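Local coordinates for 16S rRNA methyltransferase (Streptomyces sp. DSM 40477, PDB 3MQ2), which methylates the N1 position of adenine 1408 in 16S rRNA with S-adenosyl-L-methionine, conferring resistance to aminoglycosides such as kanamycin, neomycin and apramycin, at residues A[31-36]-A[40-45]; A[50-55]-A[99-104]; A[65-70]-A[83-88]; A[188-191]-A[196-199]. All blocks are in the same frame, centred on the assembly; numbering follows the deposited sequence.

Three of the four contacts are built on one seven-stranded sheet of a Rossmann-like methyltransferase, and contact 1, its centre about 6 Å from that of the chain, is the hub. Contact 2 lies about 8 Å away between centres, on the two strands flanking 31-36, with Val31 O and Val55 N 2.8 Å apart. Contact 3, about 10 Å from contact 1 between centres, covers the edge strand and packs Ile67 and Tyr85 against helix 40-48. Contact 4 has its centre about 14 Å from that of contact 1 and about 20 Å from those of the other two; Lys44 NZ reaches Gly191 O at 2.8 Å. Contacts 1 and 4 both touch S-adenosyl-L-homocysteine at its homocysteine portion.

Contact 1: residues A[31-36]-A[40-45]; sequences VLDVGT and KHPYKV. With SAH (S-adenosyl-L-homocysteine), chain C.
The imidazole of His41 presents its edge to the carboxylate of Asp33, with CD2 3.6 Å from OD2 and the two planes 71° apart. One face of the ring carries Val45 CG2, offset toward the rim, from the next turn of helix 40-45. Its nitrogens are engaged beyond the two segments, ND1 with Leu192 O and NE2 with His103 ND1, so of this ring Asp33 meets only carbon. CG of Asp33 lies anti to the backbone N (chi1 -169°), which directs the acid from the strand toward the first turn of the helix. There OD2 also rests 3.5 Å from Pro42 CD, and it accepts a 2.7 Å hydrogen bond from Thr36 OG1 on its anti side, tilted from the carboxylate plane. This is the first strand, glycine-rich turn and helix of a class I methyltransferase. Gly35, with positive phi, lets the chain turn close to the ribose of S-adenosyl-L-homocysteine, while its O receives the ligand amino N at 2.9 Å. A water joins Thr36 O to His41 N at the helix start. Pro42 suits this first turn, since it has no N-H to leave unbonded, and its CG packs tightly on Thr36 OG1 at 3.1 Å. Farther along, where strand and helix run nearly antiparallel, the branched side chains of Val31 and Val45 meet through their CG1 methyls at 4.4 Å.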
# COMPACT_ATOMS: atom_id res chain seq x y z
N VAL A 31 -6.58 -3.20 7.54
CA VAL A 31 -5.66 -3.32 6.42
C VAL A 31 -5.37 -1.90 5.95
O VAL A 31 -6.28 -1.11 5.88
CB VAL A 31 -6.32 -4.08 5.25
CG1 VAL A 31 -5.41 -4.11 4.03
CG2 VAL A 31 -6.69 -5.50 5.67
N LEU A 32 -4.11 -1.59 5.66
CA LEU A 32 -3.73 -0.25 5.21
C LEU A 32 -3.06 -0.32 3.84
O LEU A 32 -2.10 -1.07 3.67
CB LEU A 32 -2.77 0.39 6.21
CG LEU A 32 -2.19 1.75 5.81
CD1 LEU A 32 -3.30 2.80 5.74
CD2 LEU A 32 -1.13 2.19 6.81
N ASP A 33 -3.55 0.47 2.88
CA ASP A 33 -2.90 0.57 1.58
C ASP A 33 -2.22 1.94 1.50
O ASP A 33 -2.89 2.97 1.59
CB ASP A 33 -3.93 0.43 0.45
CG ASP A 33 -3.29 0.26 -0.93
OD1 ASP A 33 -2.15 -0.25 -0.99
OD2 ASP A 33 -3.91 0.63 -1.95
N VAL A 34 -0.90 1.94 1.33
CA VAL A 34 -0.12 3.18 1.30
C VAL A 34 0.21 3.56 -0.14
O VAL A 34 0.81 2.78 -0.87
CB VAL A 34 1.19 3.02 2.12
CG1 VAL A 34 2.04 4.29 2.02
CG2 VAL A 34 0.85 2.66 3.57
N GLY A 35 -0.17 4.77 -0.55
CA GLY A 35 0.02 5.19 -1.93
C GLY A 35 -1.00 4.56 -2.85
O GLY A 35 -0.65 3.98 -3.88
N THR A 36 -2.27 4.71 -2.50
CA THR A 36 -3.35 3.94 -3.13
C THR A 36 -3.78 4.46 -4.51
O THR A 36 -4.49 3.77 -5.26
CB THR A 36 -4.56 3.87 -2.18
OG1 THR A 36 -5.42 2.78 -2.54
CG2 THR A 36 -5.34 5.19 -2.21
N LYS A 40 -8.70 1.81 -6.35
CA LYS A 40 -9.45 0.63 -6.80
C LYS A 40 -9.12 -0.61 -5.99
O LYS A 40 -9.99 -1.43 -5.69
CB LYS A 40 -9.19 0.37 -8.29
CG LYS A 40 -9.73 1.44 -9.22
CD LYS A 40 -9.37 1.15 -10.67
CE LYS A 40 -9.97 2.19 -11.61
NZ LYS A 40 -11.46 2.20 -11.55
N HIS A 41 -7.85 -0.76 -5.61
CA HIS A 41 -7.41 -1.94 -4.89
C HIS A 41 -8.08 -2.09 -3.52
O HIS A 41 -8.64 -3.12 -3.20
CB HIS A 41 -5.88 -1.94 -4.74
CG HIS A 41 -5.36 -2.94 -3.75
ND1 HIS A 41 -5.46 -4.30 -3.95
CD2 HIS A 41 -4.74 -2.78 -2.56
CE1 HIS A 41 -4.93 -4.93 -2.91
NE2 HIS A 41 -4.48 -4.03 -2.06
N PRO A 42 -8.01 -1.03 -2.69
CA PRO A 42 -8.63 -1.18 -1.36
C PRO A 42 -10.15 -1.32 -1.45
O PRO A 42 -10.77 -1.90 -0.56
CB PRO A 42 -8.24 0.12 -0.64
CG PRO A 42 -7.87 1.09 -1.74
CD PRO A 42 -7.25 0.22 -2.82
N TYR A 43 -10.75 -0.80 -2.51
CA TYR A 43 -12.18 -0.97 -2.70
C TYR A 43 -12.47 -2.46 -2.86
O TYR A 43 -13.38 -3.00 -2.23
CB TYR A 43 -12.67 -0.19 -3.92
CG TYR A 43 -14.17 -0.22 -4.08
CD1 TYR A 43 -14.97 0.76 -3.52
CD2 TYR A 43 -14.79 -1.25 -4.79
CE1 TYR A 43 -16.35 0.74 -3.67
CE2 TYR A 43 -16.17 -1.29 -4.93
CZ TYR A 43 -16.94 -0.29 -4.37
OH TYR A 43 -18.32 -0.33 -4.51
N LYS A 44 -11.68 -3.13 -3.69
CA LYS A 44 -11.79 -4.59 -3.81
C LYS A 44 -11.56 -5.29 -2.48
O LYS A 44 -12.33 -6.15 -2.08
CB LYS A 44 -10.84 -5.16 -4.87
CG LYS A 44 -10.73 -6.69 -4.79
CD LYS A 44 -10.03 -7.27 -6.00
CE LYS A 44 -10.09 -8.80 -6.01
NZ LYS A 44 -9.54 -9.39 -7.28
N VAL A 45 -10.49 -4.91 -1.78
CA VAL A 45 -10.20 -5.54 -0.50
C VAL A 45 -11.36 -5.40 0.48
O VAL A 45 -11.78 -6.38 1.11
CB VAL A 45 -8.88 -5.03 0.12
CG1 VAL A 45 -8.63 -5.65 1.50
CG2 VAL A 45 -7.71 -5.33 -0.82
N SAH C . -1.02 1.58 -5.52
CA SAH C . -1.80 2.28 -6.53
CB SAH C . -1.07 3.52 -7.02
CG SAH C . 0.42 3.31 -7.31
SD SAH C . 1.12 4.70 -8.24
C SAH C . -2.08 1.34 -7.68
O SAH C . -2.81 1.67 -8.61
OXT SAH C . -1.55 0.22 -7.70
C5' SAH C . 2.03 5.14 -6.74
C4' SAH C . 1.22 6.05 -5.83
O4' SAH C . 1.98 6.34 -4.67
C3' SAH C . 0.89 7.40 -6.47
O3' SAH C . -0.49 7.64 -6.35
C2' SAH C . 1.61 8.45 -5.65
O2' SAH C . 0.81 9.60 -5.46
C1' SAH C . 1.84 7.71 -4.34
N9 SAH C . 3.03 8.14 -3.60
C8 SAH C . 4.32 8.28 -4.03
N7 SAH C . 5.07 8.69 -2.97
C5 SAH C . 4.26 8.81 -1.89
C6 SAH C . 4.48 9.18 -0.57
N6 SAH C . 5.70 9.52 -0.15
N1 SAH C . 3.42 9.19 0.31
C2 SAH C . 2.16 8.83 -0.10
N3 SAH C . 1.93 8.47 -1.41
C4 SAH C . 2.98 8.46 -2.27
O HOH W 1 -5.46 1.21 -5.69

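Contact 2: residues A[50-55]-A[99-104]; sequences PSRLVV and VGELHV
A salt bridge joins Arg52 to Glu101, NH2 to OE2. Their modelled separation of 2.4 Å is shorter than such a bond normally is, so the pairing is plain but its exact length is doubtful. OE2 comes in at the edge of the guanidinium, near its plane, while the carboxylate itself is turned 55° from that plane. The backbones are far apart, Arg52 CA to Gly100 CA being 9.7 Å, and only long side chains can span the gap. Arginine bends at CG-CD (chi3 79°) to bring its head round, whereas glutamate reaches out extended.

Hydrogen bonding then holds the other carboxylate oxygen. His103 NE2 donates to Glu101 OE1 at 2.6 Å, nearly in the ring plane and onto the anti lone pair, with an N-H...O angle of 152°. Glu101 and His103 are two residues apart on one strand and therefore share a face of it, which lets the acid sit between the two basic groups; a negative Glu101 would probably raise the tendency of His103 to hold a second proton, though this also depends on ND1, which is hydrogen-bonded to His41 NE2. The guanidinium has another partner as well, Asn49 OD1 at NH1.

Packing adds little: the Val31 CG2 methyl, on the strand lying between, is 3.4 Å from Arg52 NH2. Strands 52-58 and 99-105 are thus tied across one face of strand 29-34, the central three of the parallel 3-2-1-4-5 order that characterises the Rossmann-like sheet of class I methyltransferases.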
# COMPACT_ATOMS: atom_id res chain seq x y z
N PRO A 50 -15.53 -8.05 4.38
CA PRO A 50 -16.53 -7.26 5.12
C PRO A 50 -16.23 -7.12 6.62
O PRO A 50 -16.73 -6.18 7.25
CB PRO A 50 -17.83 -8.06 4.92
CG PRO A 50 -17.61 -8.81 3.66
CD PRO A 50 -16.15 -9.17 3.66
N SER A 51 -15.43 -8.02 7.18
CA SER A 51 -15.16 -7.99 8.62
C SER A 51 -13.89 -7.22 8.99
O SER A 51 -13.55 -7.11 10.17
CB SER A 51 -15.07 -9.42 9.17
OG SER A 51 -13.89 -10.06 8.71
N ARG A 52 -13.19 -6.68 8.00
CA ARG A 52 -12.00 -5.89 8.27
C ARG A 52 -12.20 -4.46 7.81
O ARG A 52 -12.94 -4.20 6.86
CB ARG A 52 -10.78 -6.51 7.58
CG ARG A 52 -10.64 -7.99 7.90
CD ARG A 52 -9.86 -8.71 6.83
NE ARG A 52 -8.43 -8.50 7.00
CZ ARG A 52 -7.50 -9.00 6.20
NH1 ARG A 52 -7.84 -9.76 5.16
NH2 ARG A 52 -6.22 -8.75 6.44
N LEU A 53 -11.56 -3.53 8.51
CA LEU A 53 -11.60 -2.12 8.14
C LEU A 53 -10.43 -1.85 7.22
O LEU A 53 -9.29 -2.16 7.56
CB LEU A 53 -11.51 -1.23 9.37
CG LEU A 53 -11.43 0.27 9.14
CD1 LEU A 53 -12.62 0.75 8.34
CD2 LEU A 53 -11.32 1.02 10.48
N VAL A 54 -10.70 -1.27 6.05
CA VAL A 54 -9.64 -1.01 5.08
C VAL A 54 -9.40 0.48 5.02
O VAL A 54 -10.33 1.24 4.77
CB VAL A 54 -10.01 -1.53 3.67
CG1 VAL A 54 -8.87 -1.25 2.66
CG2 VAL A 54 -10.32 -3.03 3.73
N VAL A 55 -8.15 0.88 5.26
CA VAL A 55 -7.77 2.28 5.22
C VAL A 55 -6.81 2.44 4.05
O VAL A 55 -5.92 1.62 3.85
CB VAL A 55 -7.06 2.71 6.53
CG1 VAL A 55 -6.69 4.20 6.50
CG2 VAL A 55 -7.97 2.44 7.74
N VAL A 99 -2.28 -1.63 12.89
CA VAL A 99 -2.63 -2.17 11.57
C VAL A 99 -2.15 -3.63 11.48
O VAL A 99 -1.07 -3.95 11.97
CB VAL A 99 -1.99 -1.34 10.44
CG1 VAL A 99 -2.15 -2.04 9.09
CG2 VAL A 99 -2.60 0.08 10.41
N GLY A 100 -2.96 -4.50 10.87
CA GLY A 100 -2.64 -5.93 10.80
C GLY A 100 -2.12 -6.42 9.46
O GLY A 100 -1.57 -7.52 9.36
N GLU A 101 -2.31 -5.61 8.43
CA GLU A 101 -1.85 -5.97 7.09
C GLU A 101 -1.58 -4.67 6.34
O GLU A 101 -2.40 -3.75 6.36
CB GLU A 101 -2.92 -6.80 6.38
CG GLU A 101 -2.60 -7.13 4.92
CD GLU A 101 -3.50 -8.22 4.38
OE1 GLU A 101 -3.58 -8.36 3.14
OE2 GLU A 101 -4.13 -8.94 5.18
N LEU A 102 -0.40 -4.59 5.73
CA LEU A 102 0.06 -3.39 5.06
C LEU A 102 0.38 -3.70 3.60
O LEU A 102 1.12 -4.64 3.31
CB LEU A 102 1.31 -2.88 5.76
CG LEU A 102 2.00 -1.68 5.11
CD1 LEU A 102 1.16 -0.44 5.35
CD2 LEU A 102 3.39 -1.51 5.70
N HIS A 103 -0.18 -2.90 2.68
CA HIS A 103 0.11 -3.05 1.25
C HIS A 103 0.79 -1.80 0.71
O HIS A 103 0.40 -0.68 1.03
CB HIS A 103 -1.18 -3.27 0.44
CG HIS A 103 -1.92 -4.52 0.80
ND1 HIS A 103 -3.12 -4.86 0.21
CD2 HIS A 103 -1.64 -5.51 1.68
CE1 HIS A 103 -3.54 -6.01 0.71
NE2 HIS A 103 -2.66 -6.43 1.60
N VAL A 104 1.81 -2.01 -0.12
CA VAL A 104 2.40 -0.91 -0.88
C VAL A 104 2.52 -1.42 -2.31
O VAL A 104 3.39 -2.25 -2.60
CB VAL A 104 3.80 -0.54 -0.38
CG1 VAL A 104 4.38 0.63 -1.23
CG2 VAL A 104 3.76 -0.15 1.10

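Contact 3: residues A[65-70]-A[83-88]; sequences EKISAK and LLYLWA
Helix 65-70 passes over the face of strand 83-87 most closely at Ser68 and Tyr85, whose CA atoms are 6.4 Å apart. Nearly the whole contact is made by the phenol ring of Tyr85, which leans along the helix. Near its root the ring meets the small side chain of Ser68, with CB 3.5 Å from CD2. Farther out CE2 lies 3.8 Å from Ser68 CA, so the ring rests almost on the helix backbone, and a residue as short as serine suits such a close approach. At the far end Ile67 comes in obliquely: its CG2 methyl, anti to the backbone N, is 4.0 Å from CZ and 3.3 Å from OH of Tyr85.

Both hydroxyls are hydrogen-bonded outside the two segments. Ser68 OG sits between its own backbone N and carbonyl carbon (chi1 69°), from where it bonds back to Met64 O one turn earlier and also pairs with Gly9 N. Tyr85 OH bonds to Gly39 O, just before helix 40-48, and the same ring also touches Tyr43. The phenol therefore lies between helices 65-71 and 40-48, touching both. These helices belong to successive beta-alpha-beta crossovers, the present one running from strand 52-58 through helix 65-71 to the edge strand 83-87.

What holds helix to strand here is dispersion and the exclusion of water, since the surfaces that meet are mostly carbon. Hydrogen bonds made to outside partners satisfy both buried hydroxyls and probably limit how the phenol can shift.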
# COMPACT_ATOMS: atom_id res chain seq x y z
N GLU A 65 -10.83 10.88 -5.74
CA GLU A 65 -12.14 11.53 -5.76
C GLU A 65 -13.30 10.59 -6.10
O GLU A 65 -14.23 10.42 -5.31
CB GLU A 65 -12.18 12.72 -6.73
CG GLU A 65 -13.57 13.34 -6.82
CD GLU A 65 -13.70 14.35 -7.95
OE1 GLU A 65 -12.67 14.96 -8.32
OE2 GLU A 65 -14.83 14.53 -8.46
N LYS A 66 -13.25 10.00 -7.29
CA LYS A 66 -14.35 9.17 -7.78
C LYS A 66 -14.68 7.99 -6.88
O LYS A 66 -15.83 7.80 -6.49
CB LYS A 66 -14.06 8.66 -9.19
CG LYS A 66 -15.09 7.66 -9.70
CD LYS A 66 -14.47 6.66 -10.67
CE LYS A 66 -15.41 5.50 -10.94
NZ LYS A 66 -15.79 4.80 -9.68
N ILE A 67 -13.67 7.19 -6.53
CA ILE A 67 -13.92 5.96 -5.79
C ILE A 67 -14.32 6.23 -4.34
O ILE A 67 -15.16 5.53 -3.79
CB ILE A 67 -12.74 4.97 -5.89
CG1 ILE A 67 -12.48 4.64 -7.36
CG2 ILE A 67 -13.05 3.69 -5.13
CD1 ILE A 67 -11.65 3.40 -7.57
N SER A 68 -13.73 7.26 -3.74
CA SER A 68 -14.07 7.61 -2.36
C SER A 68 -15.52 8.10 -2.26
O SER A 68 -16.21 7.83 -1.28
CB SER A 68 -13.09 8.64 -1.76
OG SER A 68 -13.21 9.92 -2.37
N ALA A 69 -15.99 8.79 -3.30
CA ALA A 69 -17.38 9.24 -3.34
C ALA A 69 -18.32 8.05 -3.45
O ALA A 69 -19.34 7.98 -2.77
CB ALA A 69 -17.59 10.19 -4.51
N LYS A 70 -17.96 7.10 -4.30
CA LYS A 70 -18.76 5.89 -4.48
C LYS A 70 -18.80 5.08 -3.19
O LYS A 70 -19.86 4.61 -2.78
CB LYS A 70 -18.18 5.05 -5.61
CG LYS A 70 -18.87 3.71 -5.82
CD LYS A 70 -18.35 3.05 -7.08
CE LYS A 70 -19.18 1.83 -7.45
NZ LYS A 70 -18.74 1.26 -8.75
N LEU A 83 -14.46 1.04 4.62
CA LEU A 83 -13.45 1.59 3.73
C LEU A 83 -13.30 3.08 4.00
O LEU A 83 -14.27 3.83 4.01
CB LEU A 83 -13.86 1.36 2.28
CG LEU A 83 -12.94 1.88 1.17
CD1 LEU A 83 -11.50 1.38 1.36
CD2 LEU A 83 -13.50 1.44 -0.18
N LEU A 84 -12.06 3.50 4.24
CA LEU A 84 -11.77 4.87 4.59
C LEU A 84 -10.58 5.34 3.77
O LEU A 84 -9.51 4.74 3.82
CB LEU A 84 -11.45 4.94 6.09
CG LEU A 84 -10.88 6.24 6.64
CD1 LEU A 84 -11.93 7.33 6.55
CD2 LEU A 84 -10.46 6.02 8.10
N TYR A 85 -10.78 6.41 2.99
CA TYR A 85 -9.70 7.02 2.23
C TYR A 85 -9.17 8.25 2.97
O TYR A 85 -9.95 9.11 3.40
CB TYR A 85 -10.20 7.43 0.84
CG TYR A 85 -10.49 6.25 -0.05
CD1 TYR A 85 -9.47 5.58 -0.69
CD2 TYR A 85 -11.79 5.79 -0.22
CE1 TYR A 85 -9.73 4.49 -1.50
CE2 TYR A 85 -12.07 4.69 -1.01
CZ TYR A 85 -11.03 4.05 -1.64
OH TYR A 85 -11.29 2.96 -2.44
N LEU A 86 -7.85 8.34 3.10
CA LEU A 86 -7.22 9.43 3.84
C LEU A 86 -6.19 10.16 2.99
O LEU A 86 -5.55 9.58 2.12
CB LEU A 86 -6.51 8.88 5.09
CG LEU A 86 -7.38 8.14 6.10
CD1 LEU A 86 -6.53 7.71 7.31
CD2 LEU A 86 -8.56 8.99 6.58
N TRP A 87 -6.02 11.44 3.26
CA TRP A 87 -5.06 12.27 2.53
C TRP A 87 -3.80 12.35 3.36
O TRP A 87 -3.80 12.98 4.41
CB TRP A 87 -5.64 13.67 2.39
CG TRP A 87 -4.91 14.61 1.49
CD1 TRP A 87 -4.04 14.30 0.47
CD2 TRP A 87 -5.00 16.04 1.52
NE1 TRP A 87 -3.60 15.46 -0.14
CE2 TRP A 87 -4.17 16.53 0.48
CE3 TRP A 87 -5.72 16.94 2.31
CZ2 TRP A 87 -4.04 17.90 0.23
CZ3 TRP A 87 -5.58 18.30 2.05
CH2 TRP A 87 -4.74 18.77 1.03
N ALA A 88 -2.73 11.70 2.92
CA ALA A 88 -1.50 11.68 3.72
C ALA A 88 -0.35 11.12 2.92
O ALA A 88 -0.55 10.33 2.01
CB ALA A 88 -1.70 10.82 4.98

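Contact 4: residues A[188-191]-A[196-199]; sequences EVAG and WTRR. With SAH (S-adenosyl-L-homocysteine), chain C.
Thr197 lays its side chain against Ala190, the methyl CG2 3.9 Å from Ala190 CB and the hydroxyl OG1 3.6 Å from Ala190 CA. OG1 stands beside the backbone N (chi1 -57°) and CG2 anti to it, which turns both branches to the helix: one packs, the other reaches the helix carbonyls through water. Alanine suits the spot because its small methyl lets the two backbones approach, Ala190 CA lying 5.5 Å from Thr197 CA. Water completes the seam. One molecule donates to Val189 O at 3.0 Å and pairs with Thr197 OG1 at 2.8 Å; a second links Ala190 O to the same OG1 in the same manner. Thr194 O, in the intervening loop, is a further partner of this hydroxyl, which thus ties the loop and the carbonyls of Val189 and Ala190 to the weakly bonded helix 196-200.

Trp196, next to Thr197, sends its indole the other way and sets its edge against the homocysteine chain of S-adenosyl-L-homocysteine; the modelled contacts are too short for their lengths to be trusted. Helix, short connection and helix together place Thr194, Ser195 and Trp196, residues of the S-adenosyl-L-methionine site, as one wall of the cofactor pocket.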
# COMPACT_ATOMS: atom_id res chain seq x y z
N GLU A 188 -1.78 -12.18 -12.03
CA GLU A 188 -1.77 -12.02 -10.57
C GLU A 188 -1.77 -10.54 -10.20
O GLU A 188 -2.46 -10.12 -9.26
CB GLU A 188 -0.57 -12.75 -9.94
CG GLU A 188 -0.69 -14.27 -10.01
CD GLU A 188 0.54 -15.01 -9.51
OE1 GLU A 188 0.38 -15.98 -8.74
OE2 GLU A 188 1.67 -14.64 -9.90
N VAL A 189 -1.00 -9.76 -10.94
CA VAL A 189 -1.01 -8.30 -10.80
C VAL A 189 -2.42 -7.77 -11.05
O VAL A 189 -2.91 -6.90 -10.33
CB VAL A 189 -0.01 -7.66 -11.77
CG1 VAL A 189 -0.06 -6.13 -11.67
CG2 VAL A 189 1.39 -8.14 -11.44
N ALA A 190 -3.07 -8.32 -12.07
CA ALA A 190 -4.42 -7.89 -12.43
C ALA A 190 -5.41 -8.16 -11.30
O ALA A 190 -6.36 -7.39 -11.09
CB ALA A 190 -4.88 -8.55 -13.73
N GLY A 191 -5.19 -9.25 -10.57
CA GLY A 191 -6.06 -9.62 -9.46
C GLY A 191 -5.99 -8.62 -8.31
O GLY A 191 -6.91 -8.53 -7.50
N TRP A 196 -2.74 0.11 -12.52
CA TRP A 196 -1.51 -0.15 -13.25
C TRP A 196 -1.68 -1.29 -14.25
O TRP A 196 -0.89 -1.42 -15.17
CB TRP A 196 -0.35 -0.43 -12.30
CG TRP A 196 0.05 0.80 -11.54
CD1 TRP A 196 -0.50 1.26 -10.38
CD2 TRP A 196 1.07 1.74 -11.89
NE1 TRP A 196 0.11 2.42 -9.99
CE2 TRP A 196 1.08 2.74 -10.90
CE3 TRP A 196 1.98 1.83 -12.95
CZ2 TRP A 196 1.97 3.82 -10.93
CZ3 TRP A 196 2.86 2.91 -12.98
CH2 TRP A 196 2.85 3.88 -11.98
N THR A 197 -2.71 -2.11 -14.06
CA THR A 197 -2.98 -3.22 -14.97
C THR A 197 -3.07 -2.71 -16.40
O THR A 197 -2.53 -3.32 -17.33
CB THR A 197 -4.30 -3.94 -14.62
OG1 THR A 197 -4.26 -4.40 -13.26
CG2 THR A 197 -4.50 -5.14 -15.53
N ARG A 198 -3.75 -1.59 -16.57
CA ARG A 198 -3.95 -1.03 -17.90
C ARG A 198 -2.63 -0.57 -18.50
O ARG A 198 -2.33 -0.88 -19.65
CB ARG A 198 -4.95 0.13 -17.84
CG ARG A 198 -5.58 0.45 -19.18
CD ARG A 198 -6.38 1.74 -19.12
NE ARG A 198 -7.30 1.78 -17.98
CZ ARG A 198 -7.04 2.38 -16.83
NH1 ARG A 198 -5.88 3.00 -16.66
NH2 ARG A 198 -7.93 2.37 -15.85
N ARG A 199 -1.85 0.16 -17.71
CA ARG A 199 -0.55 0.65 -18.17
C ARG A 199 0.36 -0.50 -18.54
O ARG A 199 1.11 -0.42 -19.51
CB ARG A 199 0.10 1.51 -17.08
CG ARG A 199 1.51 1.99 -17.43
CD ARG A 199 1.99 3.07 -16.46
NE ARG A 199 3.43 3.33 -16.57
CZ ARG A 199 3.96 4.34 -17.25
NH1 ARG A 199 3.18 5.21 -17.89
NH2 ARG A 199 5.28 4.49 -17.28
N SAH C . -1.02 1.58 -5.52
CA SAH C . -1.80 2.28 -6.53
CB SAH C . -1.07 3.52 -7.02
CG SAH C . 0.42 3.31 -7.31
SD SAH C . 1.12 4.70 -8.24
C SAH C . -2.08 1.34 -7.68
O SAH C . -2.81 1.67 -8.61
OXT SAH C . -1.55 0.22 -7.70
C5' SAH C . 2.03 5.14 -6.74
C4' SAH C . 1.22 6.05 -5.83
O4' SAH C . 1.98 6.34 -4.67
C3' SAH C . 0.89 7.40 -6.47
O3' SAH C . -0.49 7.64 -6.35
C2' SAH C . 1.61 8.45 -5.65
O2' SAH C . 0.81 9.60 -5.46
C1' SAH C . 1.84 7.71 -4.34
N9 SAH C . 3.03 8.14 -3.60
C8 SAH C . 4.32 8.28 -4.03
N7 SAH C . 5.07 8.69 -2.97
C5 SAH C . 4.26 8.81 -1.89
C6 SAH C . 4.48 9.18 -0.57
N6 SAH C . 5.70 9.52 -0.15
N1 SAH C . 3.42 9.19 0.31
C2 SAH C . 2.16 8.83 -0.10
N3 SAH C . 1.93 8.47 -1.41
C4 SAH C . 2.98 8.46 -2.27
O HOH W 2 -3.04 -3.97 -10.77
O HOH W 3 -6.80 -4.83 -12.50